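Side-chain contacts in PKS_KS domain-containing protein (Photorhabdus luminescens subsp. laumondii, PDB 6SMO), which probably acts as a 3-oxoacyl-[acyl-carrier-protein] synthase of the beta-ketoacyl synthase family and is seen here with a linear pentaoxo dodecanal chain bound: residues Trp63-Phe68 and Ser238-Asn243; Ala193-Leu198 and Ala373-Glu378; Gly228-Leu233 and Asp256-Ala261; Arg310-Ala315 and Leu422-Gly427. One frame throughout, in Å; residues are numbered along the deposited sequence.

The four contacts sample one ketosynthase from surface to core. Contact 1 is a long ion pair at the surface, whereas contacts 2, 3 and 4 are buried. Contacts 1 and 3 adjoin through D256, which pairs with R239 and with the backbone of S238. Contacts 2 and 4 also meet: N375 hydrogen-bonds S425, and L195 packs on strand 422-427. Contacts 3 and 4 have centres about 24 Å apart, yet both reach the same LKZ molecule. The chemistry differs with place: a charge pair between exposed side chains in contact 1, a glycine-asparagine helix crossing in contact 2, aromatic packing in contact 3, and aliphatic helix-on-sheet packing in contact 4.

Contact 1: Trp63-Phe68 and Ser238-Asn243; sequences WGRERF and SRELEN
R65 and E240 alone bridge these two segments, and they illustrate how a surface ion pair can span backbones that stay well apart: within these segments the nearest CA atoms, those of R65 and S238, are 10.9 Å apart. S238 begins the second segment and bonds D256 OD2 through its backbone N. R239 turns to the same carboxylate, where its NH1 forms a salt bridge with D256 OD1, while weaker bonds run from its guanidinium to the carbonyls of A246 and A247. E240 is the residue that crosses. Its chain bends at the second torsion (chi2 -70°), which swings the carboxylate toward helix 63-68. R65 answers with a chain extended from CG to NE, its CG anti to the backbone N (chi1 -167°). OE2 of E240 lies near the plane of the guanidinium, at its edge, 3.6 Å from R65 NH2 and 4.1 Å from R65 NH1. The bridge is long, and the carboxylate is turned 83° against the guanidinium plane, so the two groups do not pair in the flat two-pronged fashion. The contact probably rests on attraction of charge, with no hydrogen bond formed. L241 CD1 lies over one face of the R239 guanidinium, offset toward the rim. Elsewhere on helix 63-68, W63 stacks with F88 and packs on P224 and I227 of helix 224-233. The result is a weak, peripheral ion pair on the surface of the ketosynthase, between helix 63-68 and the loop after helix 224-233.

Contact 2: Ala193-Leu198 and Ala373-Glu378; sequences AGLDAL and AANAIE
N375 sends its CG beside its own backbone N and anti to the carbonyl carbon (chi1 -57°), a torsion that lays the side chain against the backbone of G194 and L195. L195 adopts the same kind of first torsion (chi1 -69°), bringing CG and CD2 alongside N375 CB, each at 4.0 Å, where the two side chains cross at about a right angle. Close approach rests on G194. With no side chain between the helices, its CA sits 3.7 Å from N375 CB and 5.0 Å from N375 CA, and the segment axes come within 7.5 Å at an angle of 59°. The carboxamide lies against the first helix without bonding to residues 193-198. N375 ND2 lies 3.3 Å from G194 N, yet both atoms are donors; the amide instead gives its N-H to the carbonyl O of C191, just ahead of the helix, and its OD1 is hydrogen-bonded to S425 OG. Two partners on the two ends of the amide should fix its rotation in this buried setting. L195 also reaches K423 and S425 on strand 420-427. C191 lines the LKZ pocket, so N375 ties the second helix to the pocket edge. Two buried helices crossing near the centre of the chain, 193-206 and 372-388, match the central helical layer of the thiolase fold.

Contact 3: Gly228-Leu233 and Asp256-Ala261; sequences GSFEAL and DGFVIA. With LKZ (3,5,7,9,11-pentakis(oxidanylidene)dodecanal), chain H.
F230 belongs to the wall of the LKZ pocket, and its contact with F258 and I260 shows how second-shell residues back a ligand-facing ring. F258 delivers its edge to one face of F230: F258 CZ stands 3.8 Å from F230 CG, the ring centroids are 5.3 Å apart, and the planes meet at 75°, a T-shaped pair. The first torsion of F258 (chi1 71°) sets CG between the backbone N and the carbonyl carbon, from where CZ reaches the F230 ring. I260 adds an aliphatic end, its CD1 lying 3.8 Å from F230 CD2 in an oblique approach. The opposite face of F230 carries S229 OG, toward the rim. That hydroxyl bonds to the carbonyl O of S226 and also borders the ligand, 3.2 Å from LKZ C4. The far end of the F230 ring meets the ligand too, with CZ 3.9 Å from LKZ O21. F258 also makes an edge-to-face pair with H369, which lines the pocket as F230 does. Between the segments the chemistry is entirely apolar, so shape and ring orientation, rather than polar bonds, hold F230 where its CZ end borders the ligand chain.

Contact 4: Arg310-Ala315 and Leu422-Gly427; sequences RCIDMA and LKLSSG. With LKZ (3,5,7,9,11-pentakis(oxidanylidene)dodecanal), chain H.
I312 and L424 mark the closest backbone approach, CA to CA 7.9 Å, where helix 306-319 rests on strand 420-427. It is the helix-on-sheet layering of the thiolase fold, in which outer helices cover a mixed sheet. The strand runs beside strands 431-438 and 326-330, and I312 of the helix packs against it. One side chain does the work. With CG2 of I312 anti to the backbone N and CG1 beside it (chi1 -65°), the two branches reach different strand residues. CG2 touches L422 CD2 at 3.4 Å, with the side chains at about a right angle. The longer branch ends in CD1, 4.1 Å from L424 CD2. V434 of strand 431-438 and V350 of helix 337-350 also pack on I312, and I347 of that helix meets L424, continuing an aliphatic layer. Residues K423 and S425 alternate with these leucines, and their polar ends join in a bond within the strand, K423 NZ giving to S425 OG at 3.1 Å; NZ also has a long, weak ion pair with E378. At the end of the segment lies the ligand pocket: the carbonyl carbon C of G427 is 3.5 Å from O23 of LKZ.

Contact 1: Trp63-Phe68 and Ser238-Asn243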
# COMPACT_ATOMS: atom_id res chain seq x y z
N TRP B 63 9.14 27.82 1.39
CA TRP B 63 10.38 27.03 1.18
C TRP B 63 10.28 26.19 -0.11
O TRP B 63 11.35 25.82 -0.64
CB TRP B 63 10.72 26.16 2.41
CG TRP B 63 9.72 25.09 2.75
CD1 TRP B 63 8.70 25.18 3.64
CD2 TRP B 63 9.69 23.75 2.22
NE1 TRP B 63 8.02 23.99 3.70
CE2 TRP B 63 8.60 23.10 2.84
CE3 TRP B 63 10.45 23.05 1.29
CZ2 TRP B 63 8.27 21.78 2.56
CZ3 TRP B 63 10.12 21.74 1.01
CH2 TRP B 63 9.04 21.11 1.63
N GLY B 64 9.07 25.90 -0.59
CA GLY B 64 8.84 25.16 -1.84
C GLY B 64 9.30 25.94 -3.06
O GLY B 64 10.03 25.37 -3.89
N ARG B 65 8.89 27.21 -3.16
CA ARG B 65 9.12 28.09 -4.34
C ARG B 65 10.57 28.62 -4.32
O ARG B 65 11.20 28.64 -5.39
CB ARG B 65 8.12 29.25 -4.34
CG ARG B 65 8.05 30.04 -5.64
CD ARG B 65 7.31 31.35 -5.48
NE ARG B 65 7.31 32.15 -6.70
CZ ARG B 65 6.38 32.10 -7.65
NH1 ARG B 65 6.49 32.88 -8.72
NH2 ARG B 65 5.34 31.29 -7.55
N GLU B 66 11.06 29.04 -3.15
CA GLU B 66 12.35 29.78 -2.99
C GLU B 66 13.53 28.81 -3.12
O GLU B 66 14.40 29.06 -3.99
CB GLU B 66 12.39 30.52 -1.66
CG GLU B 66 11.41 31.68 -1.58
CD GLU B 66 11.54 32.55 -0.34
OE1 GLU B 66 11.26 33.76 -0.44
OE2 GLU B 66 11.91 32.01 0.72
N ARG B 67 13.57 27.76 -2.30
CA ARG B 67 14.73 26.83 -2.16
C ARG B 67 14.79 25.87 -3.35
O ARG B 67 15.84 25.83 -4.03
CB ARG B 67 14.66 26.08 -0.82
CG ARG B 67 15.53 24.84 -0.73
CD ARG B 67 17.02 25.11 -0.81
NE ARG B 67 17.79 23.88 -0.75
CZ ARG B 67 19.12 23.80 -0.70
NH1 ARG B 67 19.70 22.61 -0.65
NH2 ARG B 67 19.86 24.90 -0.71
N PHE B 68 13.71 25.12 -3.60
CA PHE B 68 13.66 23.97 -4.55
C PHE B 68 13.12 24.40 -5.92
O PHE B 68 13.53 23.79 -6.92
CB PHE B 68 12.83 22.83 -3.95
CG PHE B 68 13.44 22.22 -2.71
CD1 PHE B 68 14.53 21.38 -2.79
CD2 PHE B 68 12.92 22.51 -1.45
CE1 PHE B 68 15.09 20.83 -1.65
CE2 PHE B 68 13.49 21.96 -0.31
CZ PHE B 68 14.57 21.12 -0.41
N SER B 238 -0.85 24.20 -9.47
CA SER B 238 0.29 25.04 -9.93
C SER B 238 -0.19 26.38 -10.53
O SER B 238 0.68 27.13 -11.01
CB SER B 238 1.14 24.28 -10.91
OG SER B 238 0.38 23.92 -12.06
N ARG B 239 -1.49 26.67 -10.49
CA ARG B 239 -2.07 27.91 -11.09
C ARG B 239 -1.83 29.08 -10.12
O ARG B 239 -1.90 28.87 -8.90
CB ARG B 239 -3.55 27.73 -11.44
CG ARG B 239 -4.50 27.66 -10.25
CD ARG B 239 -5.95 27.60 -10.71
NE ARG B 239 -6.91 27.88 -9.65
CZ ARG B 239 -7.38 27.00 -8.78
NH1 ARG B 239 -6.98 25.74 -8.80
NH2 ARG B 239 -8.25 27.39 -7.86
N GLU B 240 -1.53 30.27 -10.67
CA GLU B 240 -1.29 31.52 -9.90
C GLU B 240 -2.61 31.96 -9.26
O GLU B 240 -3.63 32.00 -9.98
CB GLU B 240 -0.71 32.61 -10.80
CG GLU B 240 0.75 32.38 -11.18
CD GLU B 240 1.74 32.56 -10.04
OE1 GLU B 240 1.57 33.49 -9.23
OE2 GLU B 240 2.70 31.76 -9.97
N LEU B 241 -2.58 32.29 -7.96
CA LEU B 241 -3.78 32.62 -7.15
C LEU B 241 -3.45 33.74 -6.16
O LEU B 241 -2.30 33.79 -5.67
CB LEU B 241 -4.24 31.37 -6.41
CG LEU B 241 -5.06 30.38 -7.23
CD1 LEU B 241 -5.03 28.99 -6.60
CD2 LEU B 241 -6.50 30.86 -7.40
N GLU B 242 -4.43 34.60 -5.87
CA GLU B 242 -4.37 35.63 -4.79
C GLU B 242 -4.51 34.94 -3.44
O GLU B 242 -3.74 35.27 -2.52
CB GLU B 242 -5.47 36.68 -4.99
CG GLU B 242 -5.31 37.50 -6.26
CD GLU B 242 -6.48 38.41 -6.59
OE1 GLU B 242 -7.63 37.94 -6.53
OE2 GLU B 242 -6.24 39.59 -6.90
N ASN B 243 -5.47 34.01 -3.33
CA ASN B 243 -5.74 33.18 -2.12
C ASN B 243 -5.29 31.74 -2.39
O ASN B 243 -5.87 31.10 -3.28
CB ASN B 243 -7.22 33.24 -1.73
CG ASN B 243 -7.52 32.55 -0.41
OD1 ASN B 243 -6.70 32.55 0.50
ND2 ASN B 243 -8.71 31.97 -0.31

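Contact 2: Ala193-Leu198 and Ala373-Glu378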
# COMPACT_ATOMS: atom_id res chain seq x y z
N ALA B 193 -5.16 2.90 1.02
CA ALA B 193 -4.64 2.17 2.20
C ALA B 193 -5.52 2.43 3.43
O ALA B 193 -5.77 1.46 4.18
CB ALA B 193 -3.21 2.58 2.46
N GLY B 194 -5.97 3.67 3.62
CA GLY B 194 -6.84 4.08 4.75
C GLY B 194 -8.08 3.22 4.86
O GLY B 194 -8.29 2.64 5.94
N LEU B 195 -8.87 3.13 3.78
CA LEU B 195 -10.13 2.33 3.73
C LEU B 195 -9.81 0.84 3.74
O LEU B 195 -10.62 0.06 4.28
CB LEU B 195 -10.94 2.69 2.48
CG LEU B 195 -11.56 4.09 2.43
CD1 LEU B 195 -12.67 4.13 1.39
CD2 LEU B 195 -12.11 4.52 3.78
N ASP B 196 -8.68 0.44 3.15
CA ASP B 196 -8.23 -0.98 3.07
C ASP B 196 -7.89 -1.48 4.48
O ASP B 196 -8.17 -2.67 4.76
CB ASP B 196 -7.06 -1.14 2.10
CG ASP B 196 -7.44 -0.92 0.64
OD1 ASP B 196 -8.63 -0.70 0.37
OD2 ASP B 196 -6.53 -0.98 -0.21
N ALA B 197 -7.33 -0.62 5.33
CA ALA B 197 -7.03 -0.89 6.76
C ALA B 197 -8.35 -1.07 7.52
O ALA B 197 -8.43 -2.01 8.35
CB ALA B 197 -6.20 0.22 7.34
N LEU B 198 -9.34 -0.21 7.26
CA LEU B 198 -10.71 -0.31 7.83
C LEU B 198 -11.39 -1.57 7.30
O LEU B 198 -12.12 -2.22 8.07
CB LEU B 198 -11.51 0.95 7.45
CG LEU B 198 -11.05 2.25 8.12
CD1 LEU B 198 -11.63 3.46 7.41
CD2 LEU B 198 -11.43 2.27 9.59
N ALA B 373 -3.74 8.90 4.70
CA ALA B 373 -4.33 9.54 5.90
C ALA B 373 -5.67 10.22 5.59
O ALA B 373 -6.51 10.25 6.48
CB ALA B 373 -3.33 10.47 6.53
N ALA B 374 -5.84 10.76 4.38
CA ALA B 374 -7.07 11.46 3.96
C ALA B 374 -8.28 10.54 4.06
O ALA B 374 -9.33 11.02 4.46
CB ALA B 374 -6.92 11.96 2.55
N ASN B 375 -8.14 9.26 3.72
CA ASN B 375 -9.27 8.30 3.81
C ASN B 375 -9.76 8.19 5.26
O ASN B 375 -10.96 8.25 5.47
CB ASN B 375 -8.87 6.90 3.36
CG ASN B 375 -8.33 6.87 1.96
OD1 ASN B 375 -8.74 7.67 1.13
ND2 ASN B 375 -7.43 5.95 1.69
N ALA B 376 -8.82 8.05 6.20
CA ALA B 376 -9.07 7.87 7.65
C ALA B 376 -9.67 9.15 8.24
O ALA B 376 -10.66 9.04 8.99
CB ALA B 376 -7.78 7.50 8.35
N ILE B 377 -9.09 10.32 7.92
CA ILE B 377 -9.54 11.65 8.43
C ILE B 377 -10.98 11.90 7.95
O ILE B 377 -11.80 12.37 8.77
CB ILE B 377 -8.57 12.78 8.00
CG1 ILE B 377 -7.18 12.59 8.61
CG2 ILE B 377 -9.15 14.15 8.35
CD1 ILE B 377 -6.09 13.33 7.88
N GLU B 378 -11.27 11.60 6.68
CA GLU B 378 -12.62 11.73 6.07
C GLU B 378 -13.56 10.69 6.69
O GLU B 378 -14.77 10.99 6.81
CB GLU B 378 -12.55 11.56 4.55
CG GLU B 378 -11.96 12.75 3.83
CD GLU B 378 -11.54 12.48 2.40
OE1 GLU B 378 -12.27 11.76 1.69
OE2 GLU B 378 -10.47 12.99 1.99

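Contact 3: Gly228-Leu233 and Asp256-Ala261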
# COMPACT_ATOMS: atom_id res chain seq x y z
N GLY B 228 8.05 17.17 -4.21
CA GLY B 228 8.77 17.24 -5.50
C GLY B 228 8.36 16.12 -6.45
O GLY B 228 8.31 16.38 -7.67
N SER B 229 8.07 14.93 -5.92
CA SER B 229 7.65 13.73 -6.69
C SER B 229 6.33 14.02 -7.42
O SER B 229 6.25 13.73 -8.63
CB SER B 229 7.53 12.52 -5.81
OG SER B 229 6.50 12.69 -4.85
N PHE B 230 5.35 14.58 -6.70
CA PHE B 230 4.02 14.91 -7.27
C PHE B 230 4.15 16.14 -8.16
O PHE B 230 3.55 16.18 -9.24
CB PHE B 230 2.99 15.09 -6.15
CG PHE B 230 2.71 13.85 -5.34
CD1 PHE B 230 2.15 12.73 -5.93
CD2 PHE B 230 3.00 13.80 -3.99
CE1 PHE B 230 1.89 11.59 -5.19
CE2 PHE B 230 2.75 12.66 -3.26
CZ PHE B 230 2.19 11.56 -3.86
N GLU B 231 4.93 17.11 -7.71
CA GLU B 231 5.22 18.35 -8.47
C GLU B 231 5.75 17.98 -9.86
O GLU B 231 5.20 18.49 -10.86
CB GLU B 231 6.23 19.22 -7.71
CG GLU B 231 6.60 20.50 -8.42
CD GLU B 231 5.53 21.58 -8.42
OE1 GLU B 231 4.86 21.75 -7.38
OE2 GLU B 231 5.38 22.26 -9.45
N ALA B 232 6.77 17.11 -9.91
CA ALA B 232 7.42 16.62 -11.15
C ALA B 232 6.41 15.86 -12.02
O ALA B 232 6.47 16.01 -13.26
CB ALA B 232 8.60 15.74 -10.80
N LEU B 233 5.50 15.12 -11.38
CA LEU B 233 4.43 14.33 -12.04
C LEU B 233 3.37 15.28 -12.62
O LEU B 233 2.80 14.96 -13.65
CB LEU B 233 3.84 13.42 -10.96
CG LEU B 233 2.67 12.54 -11.38
CD1 LEU B 233 3.10 11.55 -12.45
CD2 LEU B 233 2.13 11.80 -10.17
N ASP B 256 -6.93 22.28 -10.88
CA ASP B 256 -5.74 21.92 -11.70
C ASP B 256 -4.78 21.00 -10.93
O ASP B 256 -3.64 20.84 -11.41
CB ASP B 256 -5.00 23.18 -12.15
CG ASP B 256 -4.39 23.98 -11.01
OD1 ASP B 256 -5.06 24.11 -9.97
OD2 ASP B 256 -3.25 24.45 -11.17
N GLY B 257 -5.20 20.42 -9.80
CA GLY B 257 -4.34 19.55 -8.97
C GLY B 257 -4.73 19.58 -7.50
O GLY B 257 -5.48 20.49 -7.11
N PHE B 258 -4.21 18.63 -6.71
CA PHE B 258 -4.50 18.47 -5.26
C PHE B 258 -3.45 19.24 -4.44
O PHE B 258 -2.26 19.23 -4.81
CB PHE B 258 -4.58 16.99 -4.87
CG PHE B 258 -3.28 16.22 -4.87
CD1 PHE B 258 -2.42 16.27 -3.79
CD2 PHE B 258 -2.94 15.41 -5.94
CE1 PHE B 258 -1.23 15.55 -3.79
CE2 PHE B 258 -1.76 14.69 -5.94
CZ PHE B 258 -0.91 14.76 -4.86
N VAL B 259 -3.89 19.89 -3.36
CA VAL B 259 -3.02 20.52 -2.33
C VAL B 259 -2.60 19.42 -1.34
O VAL B 259 -3.49 18.91 -0.64
CB VAL B 259 -3.74 21.68 -1.60
CG1 VAL B 259 -2.94 22.20 -0.41
CG2 VAL B 259 -4.06 22.82 -2.56
N ILE B 260 -1.31 19.07 -1.32
CA ILE B 260 -0.75 18.01 -0.43
C ILE B 260 -0.89 18.46 1.03
O ILE B 260 -0.80 19.67 1.29
CB ILE B 260 0.71 17.67 -0.80
CG1 ILE B 260 1.15 16.34 -0.17
CG2 ILE B 260 1.65 18.80 -0.44
CD1 ILE B 260 2.36 15.72 -0.83
N ALA B 261 -1.11 17.50 1.94
CA ALA B 261 -1.36 17.74 3.38
C ALA B 261 -0.74 16.60 4.20
O ALA B 261 -0.32 15.59 3.60
CB ALA B 261 -2.84 17.85 3.63
C4 LKZ H . 6.18 9.70 -3.67
C5 LKZ H . 5.68 8.28 -3.59
C6 LKZ H . 4.57 7.98 -2.58
C7 LKZ H . 3.30 7.68 -3.33
C8 LKZ H . 2.04 7.25 -2.56
C10 LKZ H . -2.49 8.87 -4.60
C22 LKZ H . 7.46 9.79 -2.87
C11 LKZ H . -2.73 9.53 -3.26
O19 LKZ H . -2.76 10.74 -3.12
C3 LKZ H . -1.44 7.83 -4.30
O23 LKZ H . -1.62 6.66 -4.60
C2 LKZ H . -0.21 8.27 -3.49
C9 LKZ H . 0.89 7.21 -3.57
O20 LKZ H . 0.91 6.40 -4.47
O21 LKZ H . 3.26 7.82 -4.53
O22 LKZ H . 6.18 7.42 -4.30
O24 LKZ H . 8.56 9.70 -3.39
C23 LKZ H . 7.29 10.02 -1.38

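Contact 4: Arg310-Ala315 and Leu422-Gly427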
# COMPACT_ATOMS: atom_id res chain seq x y z
N ARG B 310 -18.38 -0.18 -10.23
CA ARG B 310 -18.43 -1.63 -9.91
C ARG B 310 -18.05 -1.84 -8.43
O ARG B 310 -18.66 -2.71 -7.79
CB ARG B 310 -17.51 -2.44 -10.83
CG ARG B 310 -17.94 -3.90 -10.99
CD ARG B 310 -17.05 -4.70 -11.93
NE ARG B 310 -16.05 -5.49 -11.21
CZ ARG B 310 -14.79 -5.13 -10.99
NH1 ARG B 310 -13.99 -5.95 -10.32
NH2 ARG B 310 -14.33 -3.97 -11.41
N CYS B 311 -17.10 -1.05 -7.93
CA CYS B 311 -16.60 -1.09 -6.52
C CYS B 311 -17.71 -0.68 -5.55
O CYS B 311 -17.85 -1.33 -4.50
CB CYS B 311 -15.38 -0.19 -6.34
SG CYS B 311 -14.47 -0.53 -4.81
N ILE B 312 -18.47 0.38 -5.90
CA ILE B 312 -19.64 0.87 -5.12
C ILE B 312 -20.70 -0.24 -5.07
O ILE B 312 -21.28 -0.45 -3.98
CB ILE B 312 -20.21 2.17 -5.72
CG1 ILE B 312 -19.22 3.34 -5.63
CG2 ILE B 312 -21.54 2.54 -5.06
CD1 ILE B 312 -19.49 4.45 -6.62
N ASP B 313 -20.94 -0.90 -6.20
CA ASP B 313 -21.97 -1.97 -6.37
C ASP B 313 -21.62 -3.16 -5.47
O ASP B 313 -22.54 -3.68 -4.81
CB ASP B 313 -22.09 -2.39 -7.83
CG ASP B 313 -23.32 -3.24 -8.12
OD1 ASP B 313 -24.44 -2.77 -7.81
OD2 ASP B 313 -23.15 -4.36 -8.65
N MET B 314 -20.35 -3.57 -5.44
CA MET B 314 -19.87 -4.76 -4.68
C MET B 314 -19.85 -4.44 -3.18
O MET B 314 -20.07 -5.38 -2.39
CB MET B 314 -18.47 -5.19 -5.14
CG MET B 314 -18.47 -5.86 -6.50
SD MET B 314 -17.13 -7.07 -6.69
CE MET B 314 -15.70 -6.00 -6.54
N ALA B 315 -19.60 -3.18 -2.81
CA ALA B 315 -19.62 -2.70 -1.40
C ALA B 315 -21.04 -2.78 -0.83
O ALA B 315 -21.18 -3.12 0.36
CB ALA B 315 -19.07 -1.29 -1.34
N LEU B 422 -22.07 6.45 1.76
CA LEU B 422 -20.97 5.89 0.93
C LEU B 422 -19.69 6.70 1.17
O LEU B 422 -19.81 7.90 1.48
CB LEU B 422 -21.37 5.92 -0.55
CG LEU B 422 -21.84 4.60 -1.15
CD1 LEU B 422 -22.95 3.97 -0.31
CD2 LEU B 422 -22.31 4.80 -2.58
N LYS B 423 -18.53 6.06 1.03
CA LYS B 423 -17.19 6.68 1.23
C LYS B 423 -16.26 6.17 0.13
O LYS B 423 -15.80 5.02 0.24
CB LYS B 423 -16.66 6.36 2.63
CG LYS B 423 -15.22 6.75 2.90
CD LYS B 423 -14.98 8.24 2.94
CE LYS B 423 -13.53 8.61 2.71
NZ LYS B 423 -13.17 8.58 1.28
N LEU B 424 -15.99 7.00 -0.88
CA LEU B 424 -15.18 6.65 -2.08
C LEU B 424 -13.73 7.08 -1.85
O LEU B 424 -13.52 8.22 -1.39
CB LEU B 424 -15.78 7.36 -3.30
CG LEU B 424 -17.04 6.73 -3.91
CD1 LEU B 424 -18.05 6.35 -2.84
CD2 LEU B 424 -17.67 7.67 -4.92
N SER B 425 -12.78 6.19 -2.14
CA SER B 425 -11.31 6.45 -2.09
C SER B 425 -10.65 5.92 -3.37
O SER B 425 -11.12 4.91 -3.91
CB SER B 425 -10.69 5.85 -0.86
OG SER B 425 -11.07 6.57 0.30
N SER B 426 -9.59 6.61 -3.81
CA SER B 426 -8.80 6.29 -5.03
C SER B 426 -7.32 6.58 -4.76
O SER B 426 -7.03 7.54 -4.02
CB SER B 426 -9.30 7.07 -6.22
OG SER B 426 -10.60 6.64 -6.59
N GLY B 427 -6.44 5.78 -5.35
CA GLY B 427 -4.98 5.97 -5.22
C GLY B 427 -4.27 5.48 -6.47
O GLY B 427 -4.96 5.11 -7.43
C4 LKZ H . 6.18 9.70 -3.67
C5 LKZ H . 5.68 8.28 -3.59
C6 LKZ H . 4.57 7.98 -2.58
C7 LKZ H . 3.30 7.68 -3.33
C8 LKZ H . 2.04 7.25 -2.56
C10 LKZ H . -2.49 8.87 -4.60
C22 LKZ H . 7.46 9.79 -2.87
C11 LKZ H . -2.73 9.53 -3.26
O19 LKZ H . -2.76 10.74 -3.12
C3 LKZ H . -1.44 7.83 -4.30
O23 LKZ H . -1.62 6.66 -4.60
C2 LKZ H . -0.21 8.27 -3.49
C9 LKZ H . 0.89 7.21 -3.57
O20 LKZ H . 0.91 6.40 -4.47
O21 LKZ H . 3.26 7.82 -4.53
O22 LKZ H . 6.18 7.42 -4.30
O24 LKZ H . 8.56 9.70 -3.39
C23 LKZ H . 7.29 10.02 -1.38